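Local coordinates for protein putative alpha-galactosidase (Bacteroides fragilis, PDB 4NZJ) that probably hydrolyses terminal, non-reducing alpha-D-galactose residues from alpha-D-galactosides, at residues A[95-100]-A[270-275]; A[168-173]-A[179-184]. All coordinates share one frame; numbering follows the deposited sequence.

Interaction 1. Residues A[95-100]-A[270-275]; sequences ELLLTP and GHLWRV
A buried, mainly apolar contact joins L96 and L97 to H271 and L272 where the linker from strand 82-92 to strand 102-105 passes the N-terminal end of the barrel strand 272-274. L96 lies over one face of the H271 imidazole in a CH-pi contact: its CB stands 4.1 Å from the ring centroid, 22° off the ring normal, displaced toward the rim on the NE2 side. The branch continues along that rim, and L96 CD1 reaches H271 CE1 at 3.8 Å. A leucine suits this place because its methylene and one methyl can follow a flat ring.

Polar partners engage both ring nitrogens. H271 ND1 is hydrogen-bonded with the backbone N of Y251, on the adjacent strand 250-254, while NE2 makes a weak 2.9 Å bond to a water lying in the ring plane. That water also accepts from the backbone N of L96 at 3.0 Å, bridging the two segments beside their apolar contact. Histidine thus offers a face for leucine and two nitrogens for polar neighbours.

In L97 a chi1 of -61° leaves CG beside the backbone N and the CD1 branch directed at the other segment, where it meets both H271 CB, at 3.8 Å, and L272 CD2, also at 3.8 Å. V250 lies against both L97 and L272, extending the apolar cluster to the neighbouring strand. The backbone of L97 is tied elsewhere, its O being hydrogen-bonded to W315 NE1. The arrangement is that of an incoming linker packed at the strand-start end of a TIM (beta/alpha)8 barrel, the catalytic fold of family 27.

Interaction 2. Residues A[168-173]-A[179-184]; sequences KYVADY and FKLGIY
The chi1 of L181, 177°, swings CG to the far side from the backbone N, and chi2 of 64° then splits the two methyls between different residues of helix 166-176. The CD2 branch takes A171: L181 CD2 lies 3.7 Å from A171 CB and 4.0 Å from A171 CA, thus resting against the helix backbone as well as the methyl. The other branch turns to V170, where L181 CD1 meets V170 CG1 at the looser distance of 4.3 Å.

Residue size fits these roles. Alanine ends at CB, which lets the strand's leucine come close to the helix, and the CA atoms of A171 and L181 are 5.8 Å apart. Leucine has the length to span helix and strand and the fork to engage two neighbours. V170, beta-branched yet tolerated in the helix, fills the flank with CG1 and also touches V119 of helix 116-128. On the helix side of the strand, L181 further packs on I167 and L174, so residues one turn before and about one turn after V170 and A171 complete its apolar surroundings.

The helix carries its charges elsewhere: K168 NZ forms a salt bridge with D172 OD2 at 3.1 Å, an i to i+4 pair spanning one turn, although the individual hydrogen bonds are weak. An exposed lysine and a partly exposed aspartate suit that outer surface, while V170 and A171 meet the strand. L181 N is meanwhile hydrogen-bonded to D215 OD2. The contact belongs to the beta-alpha-beta crossover unit, strand 138-140, helix 166-176 and strand 180-186, that is repeated round a TIM barrel.

Following the chain from the N-terminal Ig-like domain, the linker at 95-100 comes first, before barrel strand 102-105. Interaction 1 closes a long loop from there to 270-275, with 169 residues between its segments. Interaction 2 is nested within that loop and closes a far shorter one, in which five residues separate the helix segment 168-173 from 179-184. Their centres lie about 19 Å apart and they do not touch, but both reach the same parallel sheet, at strands 272-274 and 180-186. The long-range contact ties the linker to the barrel, whereas the local one seats an outer helix on the strand that follows it.

Interaction 1. Residues A[95-100]-A[270-275]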
ATOM      1  N   GLU A  95       0.084   1.694  17.174  1.00 22.36           N
ATOM      2  CA  GLU A  95      -0.358   2.143  15.854  1.00 22.21           C
ATOM      3  C   GLU A  95       0.602   1.681  14.757  1.00 21.65           C
ATOM      4  O   GLU A  95       1.738   2.150  14.689  1.00 21.88           O
ATOM      5  CB  GLU A  95      -0.462   3.669  15.848  1.00 23.88           C
ATOM      6  CG  GLU A  95      -1.453   4.221  16.863  1.00 26.75           C
ATOM      7  CD  GLU A  95      -1.247   5.699  17.155  1.00 29.12           C
ATOM      8  OE1 GLU A  95      -1.230   6.505  16.207  1.00 27.71           O
ATOM      9  OE2 GLU A  95      -1.096   6.056  18.343  1.00 33.39           O
ATOM     10  N   LEU A  96       0.158   0.756  13.909  1.00 19.69           N
ATOM     11  CA  LEU A  96       0.922   0.366  12.716  1.00 18.84           C
ATOM     12  C   LEU A  96       0.316   1.012  11.474  1.00 18.94           C
ATOM     13  O   LEU A  96      -0.796   1.526  11.530  1.00 20.04           O
ATOM     14  CB  LEU A  96       0.927  -1.157  12.549  1.00 18.70           C
ATOM     15  CG  LEU A  96       1.409  -1.980  13.741  1.00 19.93           C
ATOM     16  CD1 LEU A  96       1.477  -3.456  13.374  1.00 20.66           C
ATOM     17  CD2 LEU A  96       2.760  -1.488  14.232  1.00 20.76           C
ATOM     18  N   LEU A  97       1.040   0.979  10.358  1.00 19.34           N
ATOM     19  CA  LEU A  97       0.578   1.570   9.090  1.00 19.19           C
ATOM     20  C   LEU A  97       0.008   2.975   9.256  1.00 18.83           C
ATOM     21  O   LEU A  97      -1.155   3.244   8.920  1.00 18.37           O
ATOM     22  CB  LEU A  97      -0.439   0.661   8.397  1.00 20.73           C
ATOM     23  CG  LEU A  97       0.036  -0.736   8.002  1.00 20.73           C
ATOM     24  CD1 LEU A  97      -1.028  -1.430   7.157  1.00 21.00           C
ATOM     25  CD2 LEU A  97       1.382  -0.689   7.289  1.00 21.98           C
ATOM     26  N   LEU A  98       0.851   3.872   9.749  1.00 18.93           N
ATOM     27  CA  LEU A  98       0.494   5.277   9.894  1.00 18.99           C
ATOM     28  C   LEU A  98       0.337   5.941   8.523  1.00 18.25           C
ATOM     29  O   LEU A  98      -0.279   7.001   8.410  1.00 19.97           O
ATOM     30  CB  LEU A  98       1.522   6.005  10.768  1.00 20.71           C
ATOM     31  CG  LEU A  98       1.449   5.583  12.242  1.00 21.51           C
ATOM     32  CD1 LEU A  98       2.639   6.109  13.027  1.00 23.42           C
ATOM     33  CD2 LEU A  98       0.145   6.052  12.875  1.00 23.21           C
ATOM     34  N   THR A  99       0.900   5.298   7.498  1.00 17.95           N
ATOM     35  CA  THR A  99       0.588   5.565   6.090  1.00 18.17           C
ATOM     36  C   THR A  99       0.145   4.258   5.439  1.00 16.90           C
ATOM     37  O   THR A  99       0.399   3.180   5.977  1.00 17.14           O
ATOM     38  CB  THR A  99       1.815   6.105   5.328  1.00 19.69           C
ATOM     39  OG1 THR A  99       2.846   5.111   5.305  1.00 21.74           O
ATOM     40  CG2 THR A  99       2.338   7.372   5.979  1.00 21.12           C
ATOM     41  N   PRO A 100      -0.536   4.330   4.277  1.00 17.35           N
ATOM     42  CA  PRO A 100      -0.982   3.074   3.669  1.00 16.43           C
ATOM     43  C   PRO A 100       0.176   2.144   3.305  1.00 17.07           C
ATOM     44  O   PRO A 100       1.261   2.623   2.952  1.00 19.00           O
ATOM     45  CB  PRO A 100      -1.713   3.537   2.401  1.00 16.93           C
ATOM     46  CG  PRO A 100      -2.156   4.921   2.719  1.00 17.16           C
ATOM     47  CD  PRO A 100      -1.078   5.507   3.582  1.00 17.90           C
ATOM     48  N   GLY A 270      -7.710  -4.890  12.967  1.00 18.46           N
ATOM     49  CA  GLY A 270      -7.288  -4.787  11.578  1.00 18.26           C
ATOM     50  C   GLY A 270      -6.651  -3.450  11.255  1.00 17.99           C
ATOM     51  O   GLY A 270      -7.020  -2.428  11.820  1.00 18.82           O
ATOM     52  N   HIS A 271      -5.684  -3.460  10.341  1.00 16.28           N
ATOM     53  CA  HIS A 271      -5.061  -2.230   9.854  1.00 16.02           C
ATOM     54  C   HIS A 271      -5.511  -1.860   8.450  1.00 16.22           C
ATOM     55  O   HIS A 271      -5.322  -0.728   8.009  1.00 16.98           O
ATOM     56  CB  HIS A 271      -3.549  -2.357   9.905  1.00 16.40           C
ATOM     57  CG  HIS A 271      -3.042  -2.661  11.273  1.00 17.38           C
ATOM     58  ND1 HIS A 271      -2.623  -3.916  11.650  1.00 19.09           N
ATOM     59  CD2 HIS A 271      -2.962  -1.890  12.381  1.00 18.24           C
ATOM     60  CE1 HIS A 271      -2.273  -3.899  12.923  1.00 19.21           C
ATOM     61  NE2 HIS A 271      -2.476  -2.682  13.391  1.00 19.31           N
ATOM     62  N   LEU A 272      -6.106  -2.820   7.755  1.00 16.11           N
ATOM     63  CA  LEU A 272      -6.733  -2.581   6.465  1.00 16.03           C
ATOM     64  C   LEU A 272      -7.773  -3.662   6.260  1.00 16.20           C
ATOM     65  O   LEU A 272      -7.670  -4.745   6.841  1.00 17.05           O
ATOM     66  CB  LEU A 272      -5.725  -2.589   5.315  1.00 16.86           C
ATOM     67  CG  LEU A 272      -4.861  -3.835   5.057  1.00 17.03           C
ATOM     68  CD1 LEU A 272      -4.320  -3.853   3.639  1.00 19.02           C
ATOM     69  CD2 LEU A 272      -3.707  -3.926   6.048  1.00 19.06           C
ATOM     70  N   TRP A 273      -8.775  -3.366   5.446  1.00 16.10           N
ATOM     71  CA  TRP A 273      -9.869  -4.298   5.225  1.00 15.89           C
ATOM     72  C   TRP A 273     -10.400  -4.154   3.809  1.00 15.67           C
ATOM     73  O   TRP A 273     -10.601  -3.050   3.315  1.00 15.89           O
ATOM     74  CB  TRP A 273     -11.002  -4.062   6.229  1.00 15.58           C
ATOM     75  CG  TRP A 273     -11.332  -2.621   6.383  1.00 16.84           C
ATOM     76  CD1 TRP A 273     -12.187  -1.882   5.610  1.00 17.90           C
ATOM     77  CD2 TRP A 273     -10.784  -1.723   7.349  1.00 16.81           C
ATOM     78  NE1 TRP A 273     -12.208  -0.581   6.043  1.00 17.09           N
ATOM     79  CE2 TRP A 273     -11.355  -0.454   7.110  1.00 17.67           C
ATOM     80  CE3 TRP A 273      -9.866  -1.866   8.396  1.00 18.11           C
ATOM     81  CZ2 TRP A 273     -11.043   0.663   7.889  1.00 18.81           C
ATOM     82  CZ3 TRP A 273      -9.552  -0.754   9.168  1.00 18.86           C
ATOM     83  CH2 TRP A 273     -10.144   0.494   8.910  1.00 18.07           C
ATOM     84  N   ARG A 274     -10.619  -5.288   3.158  1.00 16.09           N
ATOM     85  CA  ARG A 274     -11.181  -5.290   1.823  1.00 16.94           C
ATOM     86  C   ARG A 274     -12.613  -4.745   1.857  1.00 16.80           C
ATOM     87  O   ARG A 274     -13.420  -5.129   2.707  1.00 17.13           O
ATOM     88  CB  ARG A 274     -11.114  -6.701   1.235  1.00 16.65           C
ATOM     89  CG  ARG A 274      -9.696  -7.116   0.838  1.00 17.19           C
ATOM     90  CD  ARG A 274      -9.304  -6.570  -0.530  1.00 17.69           C
ATOM     91  NE  ARG A 274     -10.253  -7.099  -1.495  1.00 17.79           N
ATOM     92  CZ  ARG A 274     -10.223  -8.333  -2.002  1.00 18.94           C
ATOM     93  NH1 ARG A 274      -9.217  -9.168  -1.742  1.00 19.59           N
ATOM     94  NH2 ARG A 274     -11.200  -8.720  -2.803  1.00 20.13           N
ATOM     95  N   VAL A 275     -12.916  -3.834   0.938  1.00 18.14           N
ATOM     96  CA  VAL A 275     -14.244  -3.227   0.856  1.00 17.74           C
ATOM     97  C   VAL A 275     -15.120  -3.850  -0.227  1.00 18.03           C
ATOM     98  O   VAL A 275     -16.296  -3.517  -0.325  1.00 18.08           O
ATOM     99  CB  VAL A 275     -14.184  -1.694   0.632  1.00 17.84           C
ATOM    100  CG1 VAL A 275     -13.472  -1.020   1.793  1.00 19.03           C
ATOM    101  CG2 VAL A 275     -13.530  -1.336  -0.695  1.00 18.19           C
TER
HETATM  102  O   HOH W   1      -2.476  -0.237  14.932  1.00 22.69           O

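Interaction 2. Residues A[168-173]-A[179-184]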
ATOM      1  N   LYS A 168      11.167 -18.843   7.289  1.00 19.79           N
ATOM      2  CA  LYS A 168      12.117 -17.967   7.976  1.00 20.81           C
ATOM      3  C   LYS A 168      13.291 -17.553   7.091  1.00 20.21           C
ATOM      4  O   LYS A 168      13.746 -16.411   7.169  1.00 19.81           O
ATOM      5  CB  LYS A 168      12.635 -18.583   9.277  1.00 23.93           C
ATOM      6  CG  LYS A 168      13.371 -17.566  10.146  1.00 27.59           C
ATOM      7  CD  LYS A 168      13.707 -18.108  11.523  1.00 33.53           C
ATOM      8  CE  LYS A 168      14.284 -17.020  12.418  1.00 36.31           C
ATOM      9  NZ  LYS A 168      15.461 -16.337  11.807  1.00 37.49           N
ATOM     10  N   TYR A 169      13.769 -18.460   6.241  1.00 19.51           N
ATOM     11  CA  TYR A 169      14.859 -18.124   5.320  1.00 20.07           C
ATOM     12  C   TYR A 169      14.460 -16.941   4.432  1.00 19.31           C
ATOM     13  O   TYR A 169      15.235 -16.005   4.222  1.00 20.45           O
ATOM     14  CB  TYR A 169      15.257 -19.325   4.455  1.00 21.34           C
ATOM     15  CG  TYR A 169      16.467 -19.033   3.596  1.00 22.27           C
ATOM     16  CD1 TYR A 169      16.329 -18.438   2.344  1.00 23.20           C
ATOM     17  CD2 TYR A 169      17.752 -19.320   4.046  1.00 25.43           C
ATOM     18  CE1 TYR A 169      17.435 -18.144   1.566  1.00 25.35           C
ATOM     19  CE2 TYR A 169      18.860 -19.031   3.275  1.00 26.76           C
ATOM     20  CZ  TYR A 169      18.699 -18.445   2.039  1.00 27.05           C
ATOM     21  OH  TYR A 169      19.810 -18.164   1.271  1.00 30.68           O
ATOM     22  N   VAL A 170      13.245 -16.996   3.907  1.00 19.04           N
ATOM     23  CA  VAL A 170      12.712 -15.937   3.059  1.00 18.69           C
ATOM     24  C   VAL A 170      12.602 -14.630   3.851  1.00 17.84           C
ATOM     25  O   VAL A 170      13.048 -13.578   3.393  1.00 18.96           O
ATOM     26  CB  VAL A 170      11.336 -16.334   2.476  1.00 19.18           C
ATOM     27  CG1 VAL A 170      10.728 -15.193   1.679  1.00 20.75           C
ATOM     28  CG2 VAL A 170      11.471 -17.589   1.617  1.00 21.15           C
ATOM     29  N   ALA A 171      12.026 -14.707   5.048  1.00 18.24           N
ATOM     30  CA  ALA A 171      11.896 -13.525   5.911  1.00 18.58           C
ATOM     31  C   ALA A 171      13.254 -12.869   6.165  1.00 19.08           C
ATOM     32  O   ALA A 171      13.397 -11.645   6.069  1.00 18.76           O
ATOM     33  CB  ALA A 171      11.234 -13.894   7.226  1.00 19.86           C
ATOM     34  N   ASP A 172      14.252 -13.689   6.473  1.00 19.54           N
ATOM     35  CA  ASP A 172      15.593 -13.182   6.767  1.00 20.29           C
ATOM     36  C   ASP A 172      16.195 -12.471   5.555  1.00 20.44           C
ATOM     37  O   ASP A 172      16.785 -11.396   5.690  1.00 20.98           O
ATOM     38  CB  ASP A 172      16.512 -14.318   7.213  1.00 22.21           C
ATOM     39  CG  ASP A 172      16.195 -14.833   8.616  1.00 23.50           C
ATOM     40  OD1 ASP A 172      15.417 -14.200   9.349  1.00 24.84           O
ATOM     41  OD2 ASP A 172      16.752 -15.881   8.995  1.00 28.08           O
ATOM     42  N   TYR A 173      16.044 -13.073   4.379  1.00 19.06           N
ATOM     43  CA  TYR A 173      16.531 -12.479   3.136  1.00 19.62           C
ATOM     44  C   TYR A 173      15.886 -11.119   2.899  1.00 18.71           C
ATOM     45  O   TYR A 173      16.572 -10.144   2.559  1.00 19.04           O
ATOM     46  CB  TYR A 173      16.247 -13.420   1.957  1.00 20.16           C
ATOM     47  CG  TYR A 173      16.898 -13.027   0.656  1.00 20.38           C
ATOM     48  CD1 TYR A 173      16.303 -12.100  -0.194  1.00 20.06           C
ATOM     49  CD2 TYR A 173      18.101 -13.601   0.258  1.00 21.30           C
ATOM     50  CE1 TYR A 173      16.897 -11.745  -1.398  1.00 20.60           C
ATOM     51  CE2 TYR A 173      18.700 -13.252  -0.943  1.00 21.06           C
ATOM     52  CZ  TYR A 173      18.095 -12.335  -1.769  1.00 21.86           C
ATOM     53  OH  TYR A 173      18.697 -11.994  -2.958  1.00 22.88           O
ATOM     54  N   PHE A 179      12.850  -5.233   3.409  1.00 17.75           N
ATOM     55  CA  PHE A 179      11.496  -5.635   3.062  1.00 17.84           C
ATOM     56  C   PHE A 179      10.811  -6.306   4.240  1.00 18.75           C
ATOM     57  O   PHE A 179      11.462  -6.849   5.133  1.00 18.79           O
ATOM     58  CB  PHE A 179      11.494  -6.610   1.881  1.00 17.24           C
ATOM     59  CG  PHE A 179      11.942  -6.002   0.576  1.00 18.33           C
ATOM     60  CD1 PHE A 179      11.168  -5.055  -0.070  1.00 17.98           C
ATOM     61  CD2 PHE A 179      13.131  -6.402  -0.016  1.00 18.16           C
ATOM     62  CE1 PHE A 179      11.577  -4.502  -1.273  1.00 19.45           C
ATOM     63  CE2 PHE A 179      13.541  -5.857  -1.219  1.00 18.97           C
ATOM     64  CZ  PHE A 179      12.759  -4.908  -1.849  1.00 18.78           C
ATOM     65  N   LYS A 180       9.484  -6.265   4.194  1.00 18.56           N
ATOM     66  CA  LYS A 180       8.619  -6.925   5.159  0.50 18.66           C
ATOM     67  C   LYS A 180       7.925  -8.101   4.482  1.00 18.52           C
ATOM     68  O   LYS A 180       7.571  -8.017   3.302  1.00 19.04           O
ATOM     69  CB  LYS A 180       7.578  -5.941   5.679  0.50 20.46           C
ATOM     70  CG  LYS A 180       8.179  -4.736   6.381  0.50 23.37           C
ATOM     71  CD  LYS A 180       7.520  -4.517   7.728  0.50 26.17           C
ATOM     72  CE  LYS A 180       8.138  -3.336   8.450  0.50 29.44           C
ATOM     73  NZ  LYS A 180       9.598  -3.257   8.186  0.50 30.42           N
ATOM     74  N   LEU A 181       7.731  -9.188   5.227  1.00 17.88           N
ATOM     75  CA  LEU A 181       7.133 -10.407   4.692  1.00 16.97           C
ATOM     76  C   LEU A 181       5.674 -10.553   5.105  1.00 16.08           C
ATOM     77  O   LEU A 181       5.352 -10.537   6.292  1.00 17.13           O
ATOM     78  CB  LEU A 181       7.899 -11.638   5.175  1.00 18.04           C
ATOM     79  CG  LEU A 181       7.296 -12.973   4.734  1.00 19.44           C
ATOM     80  CD1 LEU A 181       7.337 -13.105   3.225  1.00 20.38           C
ATOM     81  CD2 LEU A 181       8.015 -14.137   5.383  1.00 21.15           C
ATOM     82  N   GLY A 182       4.802 -10.734   4.118  1.00 15.40           N
ATOM     83  CA  GLY A 182       3.411 -11.065   4.374  1.00 15.31           C
ATOM     84  C   GLY A 182       3.122 -12.536   4.139  1.00 15.80           C
ATOM     85  O   GLY A 182       3.780 -13.194   3.324  1.00 16.83           O
ATOM     86  N   ILE A 183       2.134 -13.051   4.869  1.00 15.99           N
ATOM     87  CA  ILE A 183       1.710 -14.429   4.726  1.00 16.05           C
ATOM     88  C   ILE A 183       0.188 -14.441   4.728  1.00 17.12           C
ATOM     89  O   ILE A 183      -0.446 -13.413   4.959  1.00 16.63           O
ATOM     90  CB  ILE A 183       2.319 -15.332   5.829  1.00 17.83           C
ATOM     91  CG1 ILE A 183       2.422 -16.791   5.359  1.00 20.83           C
ATOM     92  CG2 ILE A 183       1.551 -15.216   7.141  1.00 18.60           C
ATOM     93  CD1 ILE A 183       3.512 -17.560   6.065  1.00 21.74           C
ATOM     94  N   TYR A 184      -0.379 -15.603   4.440  1.00 17.83           N
ATOM     95  CA  TYR A 184      -1.799 -15.731   4.189  1.00 17.71           C
ATOM     96  C   TYR A 184      -2.384 -16.875   4.998  1.00 16.78           C
ATOM     97  O   TYR A 184      -1.808 -17.962   5.066  1.00 16.71           O
ATOM     98  CB  TYR A 184      -2.013 -15.995   2.694  1.00 17.58           C
ATOM     99  CG  TYR A 184      -3.419 -16.388   2.308  1.00 18.06           C
ATOM    100  CD1 TYR A 184      -3.845 -17.700   2.420  1.00 17.97           C
ATOM    101  CD2 TYR A 184      -4.328 -15.443   1.835  1.00 19.82           C
ATOM    102  CE1 TYR A 184      -5.133 -18.068   2.075  1.00 19.45           C
ATOM    103  CE2 TYR A 184      -5.622 -15.801   1.488  1.00 19.75           C
ATOM    104  CZ  TYR A 184      -6.019 -17.119   1.609  1.00 19.63           C
ATOM    105  OH  TYR A 184      -7.299 -17.503   1.270  1.00 21.69           O
TER